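Long-range contact in methyl-accepting chemotaxis protein, putative (Geobacter sulfurreducens, PDB 3OOV), which probably takes part in chemotaxis signalling through a GAF domain, a family that often senses small ligands: residues 18-26 / 50-58. Residues are numbered along the deposited sequence; the frame is centred on the assembly and turned at random.
With GOL (glycerol), chain D.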
# COMPACT_ATOMS: atom_id res chain seq x y z
N ASP A 18 18.03 14.75 -11.57
CA ASP A 18 17.16 14.43 -12.69
C ASP A 18 17.77 13.36 -13.57
O ASP A 18 17.05 12.48 -14.11
CB ASP A 18 16.91 15.68 -13.51
CG ASP A 18 15.96 16.63 -12.84
OD1 ASP A 18 15.43 16.30 -11.73
OD2 ASP A 18 15.71 17.70 -13.43
N GLU A 19 19.10 13.43 -13.73
CA GLU A 19 19.79 12.39 -14.47
C GLU A 19 19.63 11.02 -13.79
O GLU A 19 19.45 10.00 -14.45
CB GLU A 19 21.26 12.77 -14.64
CG GLU A 19 22.11 11.86 -15.47
CD GLU A 19 23.53 12.44 -15.61
OE1 GLU A 19 23.86 12.85 -16.75
OE2 GLU A 19 24.28 12.52 -14.58
N VAL A 20 19.70 11.00 -12.46
CA VAL A 20 19.57 9.78 -11.71
C VAL A 20 18.15 9.23 -11.88
O VAL A 20 17.95 8.02 -11.91
CB VAL A 20 19.81 10.04 -10.25
CG1 VAL A 20 19.24 8.92 -9.35
CG2 VAL A 20 21.33 10.26 -9.98
N LEU A 21 17.17 10.13 -11.95
CA LEU A 21 15.79 9.77 -12.12
C LEU A 21 15.61 9.22 -13.55
O LEU A 21 15.05 8.14 -13.71
CB LEU A 21 14.90 10.98 -11.87
CG LEU A 21 14.99 11.37 -10.38
CD1 LEU A 21 14.15 12.61 -10.11
CD2 LEU A 21 14.55 10.24 -9.41
N ARG A 22 16.18 9.90 -14.54
CA ARG A 22 16.10 9.39 -15.89
C ARG A 22 16.68 7.96 -16.03
O ARG A 22 16.04 7.07 -16.60
CB ARG A 22 16.64 10.39 -16.92
CG ARG A 22 15.73 11.61 -17.13
CD ARG A 22 16.17 12.49 -18.32
NE ARG A 22 17.59 12.85 -18.20
CZ ARG A 22 18.07 13.99 -17.68
NH1 ARG A 22 17.27 14.96 -17.22
NH2 ARG A 22 19.38 14.16 -17.61
N LEU A 23 17.83 7.73 -15.41
CA LEU A 23 18.49 6.41 -15.41
C LEU A 23 17.72 5.36 -14.66
O LEU A 23 17.70 4.17 -15.07
CB LEU A 23 19.86 6.51 -14.76
CG LEU A 23 21.00 7.17 -15.52
CD1 LEU A 23 22.12 7.59 -14.50
CD2 LEU A 23 21.58 6.19 -16.64
N CYS A 24 17.11 5.74 -13.53
CA CYS A 24 16.16 4.83 -12.91
C CYS A 24 15.03 4.41 -13.86
O CYS A 24 14.60 3.24 -13.83
CB CYS A 24 15.53 5.46 -11.67
SG CYS A 24 16.60 5.43 -10.24
N ALA A 25 14.50 5.35 -14.61
CA ALA A 25 13.35 5.08 -15.44
C ALA A 25 13.84 4.24 -16.65
O ALA A 25 13.23 3.22 -17.01
CB ALA A 25 12.74 6.35 -15.89
N GLU A 26 14.99 4.61 -17.22
CA GLU A 26 15.70 3.76 -18.19
C GLU A 26 15.84 2.34 -17.77
O GLU A 26 15.40 1.45 -18.49
CB GLU A 26 17.04 4.35 -18.68
CG GLU A 26 16.75 5.56 -19.63
CD GLU A 26 18.00 6.40 -20.11
OE1 GLU A 26 17.78 7.57 -20.58
OE2 GLU A 26 19.16 5.90 -20.05
N SER A 50 6.78 18.36 -10.54
CA SER A 50 7.24 18.56 -11.86
C SER A 50 7.59 17.19 -12.52
O SER A 50 8.00 16.22 -11.87
CB SER A 50 8.33 19.64 -11.89
OG SER A 50 9.51 19.10 -11.42
N PHE A 51 7.28 17.09 -13.80
CA PHE A 51 7.39 15.81 -14.48
C PHE A 51 8.85 15.71 -14.96
O PHE A 51 9.24 16.44 -15.83
CB PHE A 51 6.39 15.82 -15.63
CG PHE A 51 5.86 14.42 -16.05
CD1 PHE A 51 4.55 14.29 -16.53
CD2 PHE A 51 6.68 13.28 -16.04
CE1 PHE A 51 4.04 13.02 -16.93
CE2 PHE A 51 6.18 12.03 -16.45
CZ PHE A 51 4.91 11.90 -16.94
N VAL A 52 9.63 14.81 -14.40
CA VAL A 52 11.09 14.74 -14.62
C VAL A 52 11.53 13.69 -15.65
O VAL A 52 12.41 13.95 -16.51
CB VAL A 52 11.84 14.54 -13.26
CG1 VAL A 52 13.36 14.30 -13.49
CG2 VAL A 52 11.62 15.75 -12.36
N ALA A 53 10.94 12.50 -15.56
CA ALA A 53 11.22 11.40 -16.48
C ALA A 53 9.94 10.72 -16.91
O ALA A 53 8.99 10.58 -16.14
CB ALA A 53 12.21 10.40 -15.87
N ALA A 54 9.91 10.37 -18.20
CA ALA A 54 8.81 9.63 -18.84
C ALA A 54 9.49 8.75 -19.83
O ALA A 54 10.11 9.22 -20.78
CB ALA A 54 7.85 10.54 -19.51
N VAL A 55 9.51 7.48 -19.56
CA VAL A 55 10.02 6.56 -20.54
C VAL A 55 8.80 5.74 -21.03
O VAL A 55 7.81 5.49 -20.26
CB VAL A 55 11.19 5.78 -19.89
CG1 VAL A 55 11.69 4.76 -20.78
CG2 VAL A 55 12.36 6.74 -19.63
N GLY A 56 8.80 5.40 -22.31
CA GLY A 56 7.78 4.54 -22.89
C GLY A 56 6.60 5.26 -23.51
O GLY A 56 5.76 4.62 -24.17
N THR A 57 6.51 6.57 -23.30
CA THR A 57 5.42 7.34 -23.91
C THR A 57 6.05 8.09 -25.07
O THR A 57 6.93 8.94 -24.86
CB THR A 57 4.72 8.30 -22.90
OG1 THR A 57 4.02 7.51 -21.93
CG2 THR A 57 3.66 9.17 -23.64
N ALA A 58 5.64 7.72 -26.29
CA ALA A 58 6.23 8.35 -27.51
C ALA A 58 5.75 9.79 -27.67
O ALA A 58 4.61 10.12 -27.28
CB ALA A 58 5.91 7.47 -28.89
C1 GOL D . 13.29 11.74 -21.18
O1 GOL D . 11.96 12.17 -21.44
C2 GOL D . 13.17 10.51 -20.30
O2 GOL D . 12.38 10.89 -19.20
C3 GOL D . 14.51 9.97 -19.80
O3 GOL D . 15.18 9.24 -20.80
O HOH W 1 14.76 15.46 -16.78
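D18 sets its carboxylate against V52, where helix 17-31 of the GAF domain lies on strand 48-55 of the antiparallel sheet, a worked example of helix-on-sheet packing in which apolar side chains form the middle and polar ones the margin. The segment axes approach to 7.5 Å and cross at -33°. V52 and A53 both face I39 on the neighbouring strand, a classic beta bulge, and both direct their side chains at the helix. D18 OD1 lies 3.4 Å from V52 CG1, the two side chains crossing at about a right angle. Replacing D18 with an alanine would probably uncover the V52 methyls on that side, since the carboxylate that lies against them would be gone. One turn on, L21 brings CD1 to 3.9 Å from the same V52 CG1, while A156 of helix 143-167 also touches this leucine. R22 packs its CG against A53 CB, and the chain then bends at chi3 (-52°), carrying the guanidinium back toward the first turn of the segment, where the rim of one face lies over D18 O and E19 CA. A water at the guanidinium edge accepts from R22 NH1 and donates to V52 O, joining helix to bulge. A25, with only a methyl, probably lets the helix settle close to the strand: its CB meets A53 CB at 4.1 Å and V55 CG2 at 3.8 Å. At E26 a glycerol, probably from the crystallisation liquor, bridges the segments: its O3 donates to E26 OE1, and its O2 accepts from A54 N at 2.7 Å with an N-H...O angle of 157°.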